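Long-range contacts in paenibacillus xanthan lyase (Paenibacillus, PDB 6F2P), which catalyses the eliminative cleavage of xanthan, splitting terminal mannose from glucuronate on the side chains of this polysaccharide: residues W126-P131 and I157-Q161; P131-N135 and Q176-S181; R171-S175 and G197-L201; V191-R195 and L244-Q250; A238-F242 and R305-T309. All blocks are in the same frame, centred on the assembly; numbering follows the deposited sequence.

Interaction 1: residues W126-P131 and I157-Q161. With CA (calcium ion), chain F.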
# COMPACT_ATOMS: atom_id res chain seq x y z
N TRP A 126 21.68 2.12 -31.86
CA TRP A 126 22.64 3.16 -32.20
C TRP A 126 23.14 3.89 -30.95
O TRP A 126 24.33 4.16 -30.81
CB TRP A 126 22.02 4.16 -33.19
CG TRP A 126 21.63 3.49 -34.49
CD1 TRP A 126 20.38 3.10 -34.87
CD2 TRP A 126 22.51 3.11 -35.55
NE1 TRP A 126 20.42 2.51 -36.11
CE2 TRP A 126 21.72 2.50 -36.55
CE3 TRP A 126 23.89 3.22 -35.76
CZ2 TRP A 126 22.26 2.01 -37.73
CZ3 TRP A 126 24.43 2.74 -36.95
CH2 TRP A 126 23.61 2.14 -37.91
N GLN A 127 22.23 4.18 -30.03
CA GLN A 127 22.55 5.06 -28.92
C GLN A 127 22.97 4.34 -27.64
O GLN A 127 23.59 4.93 -26.76
CB GLN A 127 21.38 5.99 -28.64
CG GLN A 127 20.90 6.75 -29.88
CD GLN A 127 19.85 7.79 -29.57
OE1 GLN A 127 19.06 8.14 -30.43
NE2 GLN A 127 19.85 8.29 -28.34
N ILE A 128 22.65 3.05 -27.53
CA ILE A 128 22.92 2.34 -26.30
C ILE A 128 23.58 0.98 -26.52
O ILE A 128 24.69 0.76 -26.05
CB ILE A 128 21.63 2.16 -25.48
CG1 ILE A 128 21.12 3.53 -25.01
CG2 ILE A 128 21.86 1.21 -24.31
CD1 ILE A 128 19.79 3.50 -24.31
N GLY A 129 22.90 0.09 -27.24
CA GLY A 129 23.38 -1.28 -27.42
C GLY A 129 24.75 -1.35 -28.06
O GLY A 129 25.65 -2.06 -27.59
N GLY A 130 24.91 -0.60 -29.15
CA GLY A 130 26.17 -0.53 -29.86
C GLY A 130 27.29 0.12 -29.07
O GLY A 130 28.34 -0.50 -28.87
N PRO A 131 27.09 1.38 -28.64
CA PRO A 131 28.12 2.09 -27.86
C PRO A 131 28.56 1.29 -26.63
O PRO A 131 29.75 1.24 -26.30
CB PRO A 131 27.42 3.38 -27.45
CG PRO A 131 26.44 3.63 -28.54
CD PRO A 131 25.93 2.25 -28.92
N ILE A 157 30.52 7.14 -30.90
CA ILE A 157 29.70 7.09 -29.69
C ILE A 157 29.21 8.47 -29.27
O ILE A 157 28.03 8.64 -28.99
CB ILE A 157 30.44 6.40 -28.54
CG1 ILE A 157 30.79 4.97 -28.94
CG2 ILE A 157 29.57 6.42 -27.27
CD1 ILE A 157 31.40 4.15 -27.83
N TYR A 158 30.10 9.47 -29.26
CA TYR A 158 29.67 10.86 -29.00
C TYR A 158 28.57 11.29 -29.98
O TYR A 158 27.69 12.07 -29.63
CB TYR A 158 30.83 11.84 -29.15
CG TYR A 158 31.82 11.95 -28.01
CD1 TYR A 158 32.39 10.82 -27.44
CD2 TYR A 158 32.22 13.20 -27.55
CE1 TYR A 158 33.32 10.94 -26.42
CE2 TYR A 158 33.15 13.32 -26.53
CZ TYR A 158 33.69 12.19 -25.97
OH TYR A 158 34.62 12.32 -24.96
N TYR A 159 28.66 10.80 -31.21
CA TYR A 159 27.69 11.15 -32.23
C TYR A 159 26.31 10.58 -31.93
O TYR A 159 25.32 11.32 -31.89
CB TYR A 159 28.18 10.68 -33.60
CG TYR A 159 27.12 10.70 -34.67
CD1 TYR A 159 26.58 11.90 -35.12
CD2 TYR A 159 26.65 9.52 -35.23
CE1 TYR A 159 25.61 11.92 -36.10
CE2 TYR A 159 25.68 9.52 -36.22
CZ TYR A 159 25.16 10.73 -36.65
OH TYR A 159 24.19 10.74 -37.63
N THR A 160 26.23 9.27 -31.70
CA THR A 160 24.95 8.64 -31.40
C THR A 160 24.47 8.91 -29.97
O THR A 160 23.26 8.97 -29.73
CB THR A 160 24.99 7.13 -31.64
OG1 THR A 160 25.88 6.51 -30.70
CG2 THR A 160 25.46 6.82 -33.05
N GLN A 161 25.39 9.09 -29.03
CA GLN A 161 25.01 9.27 -27.63
C GLN A 161 25.67 10.50 -27.03
O GLN A 161 26.68 10.40 -26.32
CB GLN A 161 25.37 8.02 -26.81
CG GLN A 161 24.87 8.03 -25.38
CD GLN A 161 23.40 8.26 -25.31
OE1 GLN A 161 22.95 9.37 -25.02
NE2 GLN A 161 22.62 7.23 -25.60
CA CA F . 21.12 10.66 -25.26
O HOH W 1 21.18 10.30 -27.69
O HOH W 2 19.78 8.54 -25.70
O HOH W 3 21.63 12.83 -26.31
O HOH W 4 19.13 11.54 -26.05
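W126 and Q127 each present a backbone carbonyl to a side chain of the 157-161 segment, and these two hydrogen bonds form the polar part of the contact. T160 OG1 donates to W126 O over 2.8 Å, arriving above the carbonyl plane. One residue on, Q161 NE2 gives a proton to Q127 O at 2.8 Å; the N-H points well at its acceptor (162°), which lies close to the amide plane of Q161, although the donor again stands above the carbonyl plane. Q127 is four residues before P131, whose ring nitrogen has no proton to return to the helix; Q161 NE2 thus probably stands in for the missing helical donor at this kink.

Both segments belong to the N-terminal helical domain of family 8 polysaccharide lyases, an incomplete α/α toroid, and the contact joins helix 123-141 to the C-terminal end of helix 147-160.

Metal coordination occupies the same end. With CG anti to the backbone N (chi1 -173°) and the chain bent at chi2 (54°), the Q161 amide swings back toward Q127 while OE1 binds the calcium ion. S163 O, E174 OE2 and four waters complete the coordination. One of these waters, 2.5 Å from the calcium ion, also donates to T160 O, and another accepts from Q161 NE2.

One turn away, toward P131 and I157, the contact becomes largely apolar. I157 CG2 rests 3.7 Å from P131 CB, and I157 CD1 packs against P131 O. P131 CG meets T160 OG1 at 3.6 Å, while the CG methylene of Q127 lies beside T160 O.

Interaction 2: residues P131-N135 and Q176-S181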
# COMPACT_ATOMS: atom_id res chain seq x y z
N PRO A 131 27.09 1.38 -28.64
CA PRO A 131 28.12 2.09 -27.86
C PRO A 131 28.56 1.29 -26.63
O PRO A 131 29.75 1.24 -26.30
CB PRO A 131 27.42 3.38 -27.45
CG PRO A 131 26.44 3.63 -28.54
CD PRO A 131 25.93 2.25 -28.92
N MET A 132 27.60 0.66 -25.97
CA MET A 132 27.88 -0.11 -24.76
C MET A 132 28.87 -1.23 -25.06
O MET A 132 29.81 -1.45 -24.30
CB MET A 132 26.59 -0.73 -24.23
CG MET A 132 26.62 -1.09 -22.77
SD MET A 132 25.49 -0.06 -21.83
CE MET A 132 25.60 -0.86 -20.24
N ALA A 133 28.64 -1.93 -26.17
CA ALA A 133 29.49 -3.05 -26.53
C ALA A 133 30.81 -2.54 -27.13
O ALA A 133 31.87 -3.12 -26.90
CB ALA A 133 28.76 -3.97 -27.50
N LEU A 134 30.72 -1.46 -27.89
CA LEU A 134 31.92 -0.82 -28.44
C LEU A 134 32.82 -0.29 -27.32
O LEU A 134 34.04 -0.46 -27.37
CB LEU A 134 31.54 0.28 -29.43
CG LEU A 134 32.68 1.00 -30.16
CD1 LEU A 134 33.70 0.02 -30.69
CD2 LEU A 134 32.13 1.87 -31.29
N ASN A 135 32.22 0.33 -26.30
CA ASN A 135 32.97 0.78 -25.13
C ASN A 135 33.75 -0.36 -24.50
O ASN A 135 34.91 -0.22 -24.13
CB ASN A 135 32.04 1.36 -24.07
CG ASN A 135 31.77 2.83 -24.27
OD1 ASN A 135 32.57 3.53 -24.90
ND2 ASN A 135 30.64 3.31 -23.74
N GLN A 176 25.85 5.43 -18.32
CA GLN A 176 26.95 4.47 -18.45
C GLN A 176 27.75 4.68 -19.74
O GLN A 176 28.97 4.73 -19.71
CB GLN A 176 26.44 3.02 -18.40
CG GLN A 176 25.96 2.56 -17.03
CD GLN A 176 25.33 1.17 -17.06
OE1 GLN A 176 25.73 0.29 -16.30
NE2 GLN A 176 24.33 0.99 -17.92
N VAL A 177 27.05 4.81 -20.86
CA VAL A 177 27.68 4.94 -22.15
C VAL A 177 28.52 6.20 -22.18
O VAL A 177 29.67 6.19 -22.62
CB VAL A 177 26.63 5.00 -23.28
CG1 VAL A 177 27.22 5.61 -24.52
CG2 VAL A 177 26.11 3.60 -23.58
N ILE A 178 27.93 7.27 -21.68
CA ILE A 178 28.61 8.56 -21.65
C ILE A 178 29.81 8.54 -20.71
O ILE A 178 30.89 9.01 -21.06
CB ILE A 178 27.63 9.68 -21.30
CG1 ILE A 178 26.79 10.00 -22.54
CG2 ILE A 178 28.37 10.91 -20.82
CD1 ILE A 178 25.65 10.92 -22.28
N ALA A 179 29.64 7.95 -19.54
CA ALA A 179 30.73 7.85 -18.58
C ALA A 179 31.88 7.01 -19.12
O ALA A 179 33.04 7.38 -19.00
CB ALA A 179 30.23 7.26 -17.28
N ILE A 180 31.57 5.87 -19.72
CA ILE A 180 32.66 4.99 -20.13
C ILE A 180 33.39 5.55 -21.35
O ILE A 180 34.62 5.49 -21.41
CB ILE A 180 32.20 3.54 -20.37
CG1 ILE A 180 31.51 2.99 -19.12
CG2 ILE A 180 33.39 2.66 -20.76
CD1 ILE A 180 32.21 3.33 -17.84
N SER A 181 32.65 6.12 -22.29
CA SER A 181 33.32 6.76 -23.41
C SER A 181 34.23 7.90 -22.92
O SER A 181 35.36 8.04 -23.38
CB SER A 181 32.34 7.21 -24.51
OG SER A 181 31.29 8.03 -24.01
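N135 reaches from helix 123-141 to the backbone of V177 on helix 168-184, two helices of the α/α toroid that run nearly parallel here, their local axes 9.5 Å apart and inclined at 28°. N135 ND2 donates to V177 O over 3.2 Å. The donor sits in the carbonyl plane on a lone pair, while the carbonyl oxygen is tilted out of the amide plane. V177 O also takes the helical bond from S181 N, so this one oxygen serves its own helix and the neighbouring one.

The next turn of the partner helix packs on the same side of the N135 amide. Its OD1 lies 3.6 Å from S181 CA, and I180 CG2 packs 3.8 Å from N135 CB, the two side chains passing at a slant. M154 and I157 of helix 147-160 also touch N135, which is therefore buried among three helices.

V177 points its two methyls into the angle between P131 and M132. CG1 is 3.7 Å from P131 CB, and CG2 is 4.1 Å from the M132 sulfur SD. M132 sets off with CG anti to the backbone N (chi1 -158°) and then bends at chi2, a course that carries its thioether obliquely past V177 toward the extended Q176. There the terminal methyl M132 CE meets the Q176 amide at its nitrogen NE2.

Interaction 3: residues R171-S175 and G197-L201. With CA (calcium ion), chain F.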
# COMPACT_ATOMS: atom_id res chain seq x y z
N ARG A 171 17.95 6.30 -19.29
CA ARG A 171 18.75 7.38 -18.75
C ARG A 171 20.00 6.81 -18.11
O ARG A 171 21.09 7.38 -18.24
CB ARG A 171 17.96 8.17 -17.73
CG ARG A 171 18.75 9.30 -17.11
CD ARG A 171 17.88 10.17 -16.22
NE ARG A 171 18.61 11.36 -15.84
CZ ARG A 171 18.53 12.53 -16.48
NH1 ARG A 171 19.26 13.56 -16.08
NH2 ARG A 171 17.71 12.66 -17.52
N LEU A 172 19.84 5.69 -17.42
CA LEU A 172 20.96 5.00 -16.81
C LEU A 172 21.97 4.61 -17.88
O LEU A 172 23.17 4.89 -17.76
CB LEU A 172 20.49 3.76 -16.07
CG LEU A 172 21.60 2.84 -15.58
CD1 LEU A 172 22.54 3.59 -14.66
CD2 LEU A 172 20.99 1.65 -14.86
N TRP A 173 21.47 3.97 -18.93
CA TRP A 173 22.32 3.50 -20.00
C TRP A 173 22.98 4.65 -20.74
O TRP A 173 24.13 4.53 -21.15
CB TRP A 173 21.52 2.65 -20.97
CG TRP A 173 21.01 1.43 -20.31
CD1 TRP A 173 21.60 0.74 -19.30
CD2 TRP A 173 19.77 0.77 -20.59
NE1 TRP A 173 20.82 -0.33 -18.94
CE2 TRP A 173 19.69 -0.33 -19.71
CE3 TRP A 173 18.73 1.00 -21.50
CZ2 TRP A 173 18.60 -1.21 -19.72
CZ3 TRP A 173 17.64 0.12 -21.51
CH2 TRP A 173 17.59 -0.97 -20.62
N GLU A 174 22.26 5.74 -20.91
CA GLU A 174 22.85 6.96 -21.43
C GLU A 174 24.07 7.29 -20.58
O GLU A 174 25.17 7.53 -21.10
CB GLU A 174 21.87 8.13 -21.36
CG GLU A 174 20.85 8.20 -22.48
CD GLU A 174 19.90 9.37 -22.30
OE1 GLU A 174 19.29 9.49 -21.22
OE2 GLU A 174 19.76 10.17 -23.24
N SER A 175 23.87 7.25 -19.27
CA SER A 175 24.88 7.67 -18.31
C SER A 175 26.08 6.74 -18.34
O SER A 175 27.20 7.22 -18.36
CB SER A 175 24.31 7.76 -16.89
OG SER A 175 23.16 8.60 -16.87
N GLY A 197 24.29 12.04 -14.76
CA GLY A 197 23.10 11.52 -15.40
C GLY A 197 22.23 10.66 -14.50
O GLY A 197 21.00 10.63 -14.66
N ILE A 198 22.84 9.98 -13.53
CA ILE A 198 22.06 9.08 -12.67
C ILE A 198 21.35 9.75 -11.48
O ILE A 198 20.49 9.13 -10.85
CB ILE A 198 22.91 7.92 -12.14
CG1 ILE A 198 23.98 8.43 -11.18
CG2 ILE A 198 23.52 7.13 -13.29
CD1 ILE A 198 24.62 7.32 -10.36
N SER A 199 21.69 11.01 -11.17
CA SER A 199 21.10 11.67 -10.00
C SER A 199 19.57 11.67 -10.03
O SER A 199 18.92 11.34 -9.04
CB SER A 199 21.64 13.09 -9.82
OG SER A 199 23.02 13.08 -9.50
N ALA A 200 19.00 12.00 -11.18
CA ALA A 200 17.55 12.03 -11.32
C ALA A 200 16.89 10.68 -11.05
O ALA A 200 15.68 10.62 -10.84
CB ALA A 200 17.16 12.55 -12.69
N LEU A 201 17.67 9.60 -11.03
CA LEU A 201 17.15 8.25 -10.77
C LEU A 201 17.17 7.88 -9.29
O LEU A 201 16.63 6.85 -8.89
CB LEU A 201 17.99 7.20 -11.51
CG LEU A 201 18.04 7.22 -13.02
CD1 LEU A 201 19.04 6.18 -13.50
CD2 LEU A 201 16.67 6.96 -13.61
CA CA F . 21.12 10.66 -25.26
O HOH W 5 20.42 13.06 -13.24
O HOH W 3 21.63 12.83 -26.31
O HOH W 2 19.78 8.54 -25.70
O HOH W 1 21.18 10.30 -27.69
O HOH W 4 19.13 11.54 -26.05
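L172 and S175 pack on G197 and I198 where helix 168-184 of the α/α toroid meets the chain leaving helix 188-197, and this half of the contact is closely filled. S175 OG lies 3.3 Å from G197 CA, an approach possible because glycine presents no side chain there. The same hydroxyl donates back to R171 O, which S175 N reaches from the opposite face of the carbonyl plane. S175 CB touches I198 CG2 at 3.7 Å. L172 bridges I198 and L201, with CD1 against I198 CG2 and CB 3.8 Å from L201 CD1; L233 and I237 of helix 229-244 also pack on L172.

Toward solvent the packing gives way to polar links built round R171. Its chain is extended from CG to NE, with CG anti to the backbone N (chi1 179°), and so reaches the turn at 197-201. NE donates to G197 O over 2.8 Å; the bond is bent at the hydrogen (137°) and its donor lies in the carbonyl plane. The exposed methyl of A200 lies over one guanidinium face, while NH2 is held by M166 O. From the same helical turn E174 OE2 binds the calcium ion, together with Q161 and S163. A water links the two segments, accepting from R171 NH1 at 3.1 Å and from A200 N at 2.7 Å.

Interaction 4: residues V191-R195 and L244-Q250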
# COMPACT_ATOMS: atom_id res chain seq x y z
N VAL A 191 32.93 12.47 -18.66
CA VAL A 191 32.75 11.58 -17.51
C VAL A 191 31.84 12.23 -16.46
O VAL A 191 30.98 11.56 -15.85
CB VAL A 191 34.07 11.23 -16.83
CG1 VAL A 191 33.84 10.21 -15.73
CG2 VAL A 191 35.07 10.70 -17.84
N ALA A 192 32.01 13.52 -16.25
CA ALA A 192 31.22 14.21 -15.25
C ALA A 192 29.76 14.21 -15.67
O ALA A 192 28.86 14.06 -14.83
CB ALA A 192 31.74 15.62 -15.03
N ALA A 193 29.52 14.36 -16.97
CA ALA A 193 28.15 14.34 -17.48
C ALA A 193 27.58 12.96 -17.26
O ALA A 193 26.39 12.81 -16.96
CB ALA A 193 28.11 14.72 -18.96
N GLY A 194 28.43 11.95 -17.37
CA GLY A 194 28.00 10.58 -17.12
C GLY A 194 27.59 10.41 -15.67
O GLY A 194 26.50 9.92 -15.39
N ARG A 195 28.47 10.83 -14.76
CA ARG A 195 28.20 10.78 -13.33
C ARG A 195 26.90 11.49 -12.99
O ARG A 195 26.09 10.98 -12.21
CB ARG A 195 29.35 11.42 -12.56
CG ARG A 195 29.10 11.58 -11.06
CD ARG A 195 29.86 12.78 -10.49
NE ARG A 195 29.51 14.03 -11.17
CZ ARG A 195 30.34 15.06 -11.31
NH1 ARG A 195 31.56 15.02 -10.79
NH2 ARG A 195 29.94 16.15 -11.96
N LEU A 244 33.48 4.74 -10.50
CA LEU A 244 33.83 6.13 -10.25
C LEU A 244 34.36 6.36 -8.85
O LEU A 244 34.97 7.39 -8.57
CB LEU A 244 32.61 7.00 -10.50
CG LEU A 244 32.11 6.94 -11.94
CD1 LEU A 244 30.83 7.74 -12.10
CD2 LEU A 244 33.19 7.45 -12.86
N ASN A 245 34.13 5.39 -7.97
CA ASN A 245 34.41 5.53 -6.54
C ASN A 245 35.86 5.86 -6.24
O ASN A 245 36.76 5.16 -6.67
CB ASN A 245 34.00 4.26 -5.80
CG ASN A 245 34.35 4.30 -4.33
OD1 ASN A 245 35.07 3.43 -3.84
ND2 ASN A 245 33.85 5.32 -3.62
N GLY A 246 36.07 6.93 -5.49
CA GLY A 246 37.42 7.35 -5.14
C GLY A 246 38.01 8.34 -6.13
O GLY A 246 39.02 8.98 -5.83
N SER A 247 37.38 8.48 -7.29
CA SER A 247 37.92 9.33 -8.35
C SER A 247 37.35 10.74 -8.31
O SER A 247 36.41 11.03 -7.59
CB SER A 247 37.58 8.75 -9.72
OG SER A 247 36.41 9.38 -10.22
N SER A 248 37.92 11.60 -9.15
CA SER A 248 37.47 12.97 -9.27
C SER A 248 35.99 13.04 -9.66
O SER A 248 35.32 14.02 -9.37
CB SER A 248 38.31 13.70 -10.32
OG SER A 248 39.69 13.49 -10.10
N TRP A 249 35.49 12.00 -10.31
CA TRP A 249 34.12 12.01 -10.80
C TRP A 249 33.24 11.04 -10.02
O TRP A 249 32.18 10.63 -10.48
CB TRP A 249 34.08 11.70 -12.31
CG TRP A 249 35.07 12.55 -13.05
CD1 TRP A 249 34.92 13.87 -13.41
CD2 TRP A 249 36.37 12.17 -13.48
NE1 TRP A 249 36.06 14.32 -14.05
CE2 TRP A 249 36.96 13.29 -14.10
CE3 TRP A 249 37.10 10.97 -13.41
CZ2 TRP A 249 38.24 13.25 -14.65
CZ3 TRP A 249 38.38 10.94 -13.95
CH2 TRP A 249 38.94 12.07 -14.56
N GLN A 250 33.68 10.70 -8.81
CA GLN A 250 32.90 9.81 -7.97
C GLN A 250 31.54 10.41 -7.66
O GLN A 250 31.34 11.63 -7.76
CB GLN A 250 33.62 9.53 -6.67
CG GLN A 250 33.45 10.61 -5.64
CD GLN A 250 34.50 10.52 -4.56
OE1 GLN A 250 35.34 11.41 -4.44
NE2 GLN A 250 34.47 9.44 -3.78
O HOH W 6 32.45 13.83 -8.28
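Two successive β turns, L244 to S247 (type II) and S247 to Q250 (type I), shape the loop after helix 229-244 and set W249 against V191 and R195 of helix 188-197. An ST turn braces the loop from within: S247 OG accepts from W249 N at 2.8 Å and itself donates to L244 O.

The W249 indole takes the main apolar load. V191 CB stands over the five-membered ring, 4.2 Å from its centroid and 13° off the normal, a CH-π contact, while V191 CG1 touches W249 CB at 3.7 Å. A192 CB comes within 4.0 Å of CD1, and S248 CB covers the opposite face of the indole. L244 adds to the apolar contact, its CD2 against V191 CG1 and its CD1 against R195 CB.

R195 has CG anti to the backbone N, which lays its methylenes along the loop backbone, CD 3.2 Å from W249 O; the bend at chi3 (58°) then turns the guanidinium so that NH1 comes to the edge of the indole. No direct hydrogen bond crosses the contact. Instead a water accepts from R195 NH1 at 2.9 Å and donates to S248 O and Q250 O.

Helix 4-18 completes the setting within the α/α toroid: E5 and L9 touch W249, the ring of F6 meets the indole, and E5 accepts from S248 OG, so the loop lies between helices 188-197 and 4-18.

Interaction 5: residues A238-F242 and R305-T309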
# COMPACT_ATOMS: atom_id res chain seq x y z
N ALA A 238 24.91 0.56 -9.21
CA ALA A 238 25.93 -0.04 -8.38
C ALA A 238 27.26 -0.13 -9.14
O ALA A 238 28.32 -0.02 -8.54
CB ALA A 238 25.49 -1.41 -7.89
N ASP A 239 27.19 -0.32 -10.45
CA ASP A 239 28.41 -0.43 -11.23
C ASP A 239 29.05 0.94 -11.42
O ASP A 239 30.26 1.08 -11.26
CB ASP A 239 28.18 -1.12 -12.58
CG ASP A 239 28.28 -2.64 -12.48
OD1 ASP A 239 28.57 -3.15 -11.37
OD2 ASP A 239 28.08 -3.32 -13.51
N LEU A 240 28.24 1.94 -11.75
CA LEU A 240 28.76 3.29 -11.91
C LEU A 240 29.39 3.82 -10.62
O LEU A 240 30.46 4.43 -10.65
CB LEU A 240 27.67 4.25 -12.36
CG LEU A 240 27.75 4.59 -13.84
CD1 LEU A 240 26.84 5.76 -14.13
CD2 LEU A 240 29.18 4.91 -14.24
N ILE A 241 28.73 3.57 -9.50
CA ILE A 241 29.29 3.97 -8.21
C ILE A 241 30.64 3.31 -7.99
O ILE A 241 31.60 3.98 -7.60
CB ILE A 241 28.32 3.66 -7.05
CG1 ILE A 241 27.17 4.65 -7.04
CG2 ILE A 241 29.05 3.69 -5.72
CD1 ILE A 241 25.99 4.15 -6.24
N PHE A 242 30.72 2.01 -8.26
CA PHE A 242 31.94 1.25 -8.04
C PHE A 242 33.11 1.74 -8.90
O PHE A 242 34.22 1.89 -8.41
CB PHE A 242 31.70 -0.24 -8.29
CG PHE A 242 32.94 -1.07 -8.25
CD1 PHE A 242 33.42 -1.57 -7.05
CD2 PHE A 242 33.63 -1.39 -9.42
CE1 PHE A 242 34.56 -2.34 -7.00
CE2 PHE A 242 34.78 -2.17 -9.38
CZ PHE A 242 35.25 -2.65 -8.17
N ARG A 305 28.84 -5.65 -5.43
CA ARG A 305 29.41 -4.40 -5.90
C ARG A 305 29.16 -3.28 -4.91
O ARG A 305 30.03 -2.44 -4.67
CB ARG A 305 28.83 -4.01 -7.27
CG ARG A 305 29.33 -4.87 -8.42
CD ARG A 305 30.71 -4.45 -8.85
NE ARG A 305 31.28 -5.34 -9.86
CZ ARG A 305 32.43 -6.00 -9.71
NH1 ARG A 305 33.14 -5.87 -8.60
NH2 ARG A 305 32.86 -6.79 -10.68
N LEU A 306 27.97 -3.26 -4.32
CA LEU A 306 27.65 -2.22 -3.34
C LEU A 306 28.45 -2.36 -2.04
O LEU A 306 28.80 -1.36 -1.42
CB LEU A 306 26.15 -2.13 -3.07
CG LEU A 306 25.39 -1.49 -4.23
CD1 LEU A 306 23.89 -1.58 -4.01
CD2 LEU A 306 25.81 -0.05 -4.45
N SER A 307 28.77 -3.59 -1.66
CA SER A 307 29.56 -3.82 -0.45
C SER A 307 30.97 -3.27 -0.61
O SER A 307 31.62 -2.88 0.36
CB SER A 307 29.60 -5.30 -0.10
OG SER A 307 30.40 -6.01 -1.04
N GLN A 308 31.45 -3.23 -1.85
CA GLN A 308 32.79 -2.71 -2.12
C GLN A 308 32.87 -1.18 -1.97
O GLN A 308 33.95 -0.62 -1.84
CB GLN A 308 33.26 -3.17 -3.49
CG GLN A 308 33.43 -4.70 -3.57
CD GLN A 308 33.77 -5.23 -4.97
OE1 GLN A 308 33.10 -4.90 -5.95
NE2 GLN A 308 34.80 -6.06 -5.05
N THR A 309 31.72 -0.51 -1.95
CA THR A 309 31.72 0.94 -1.81
C THR A 309 30.92 1.42 -0.58
O THR A 309 30.93 2.61 -0.25
CB THR A 309 31.15 1.61 -3.06
OG1 THR A 309 29.76 1.27 -3.19
CG2 THR A 309 31.90 1.16 -4.29
O HOH W 7 30.03 -5.83 -12.19
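F242 sends its ring out with CG anti to the backbone N (chi1 173°), and R305 turns sharply at chi2 (-78°), which folds its guanidinium back over that ring. The pair joins helices 229-244 and 292-307 of the α/α toroid. R305 CZ stands 4.7 Å from the ring centroid in a cation-π contact over the face, with the two planes 30° apart and NH1 displaced toward the rim.

Several groups fix the rotation of the guanidinium. NH1 donates to Q308 OE1 at 2.8 Å, on a lone pair and within the guanidinium plane; the Q308 amide itself lies nearly parallel to the F242 ring, with OE1 close to CE1. D239 OD1 lies at another edge, forming a long salt bridge to R305 NE (3.8 Å). A water bridges the same two atoms, accepting from R305 NE at 2.7 Å and donating to D239 OD1 at 3.2 Å. D341 makes a salt bridge with R305 NH2, so acids lie at two parts of the guanidinium and would probably balance its charge. K12 of helix 4-18 makes a further cation-π contact with F242.

Elsewhere the segments touch largely through apolar groups. A238 CB packs 3.7 Å from L306 CG. T309 OG1 is hydrogen-bonded with Y260 OH, its hydroxyl side passes I241 CG2, and its methyl CG2 rests 3.8 Å from F242 CA.

How the interactions relate
All five contacts lie in the N-terminal helical domain, on one side of the chain's centre. Interactions 1 and 2, with centres 8 Å apart, share P131 and helix 123-141; helix 168-184 carries segments of interactions 2 and 3. Interactions 1 and 3 supply Q161 and E174 to one calcium ion, so the metal ties the end of helix 147-160 to the first half of helix 168-184. Along the chain, each interaction from 1 to 5 alternates its segments with the next, whereas interaction 1 closes before interaction 3 opens. Interactions 1 and 5 are furthest apart, about 24 Å between centres, yet L240 of interaction 5 touches interactions 2 and 3. The contacts thus join both successive and more distant helices of the toroid.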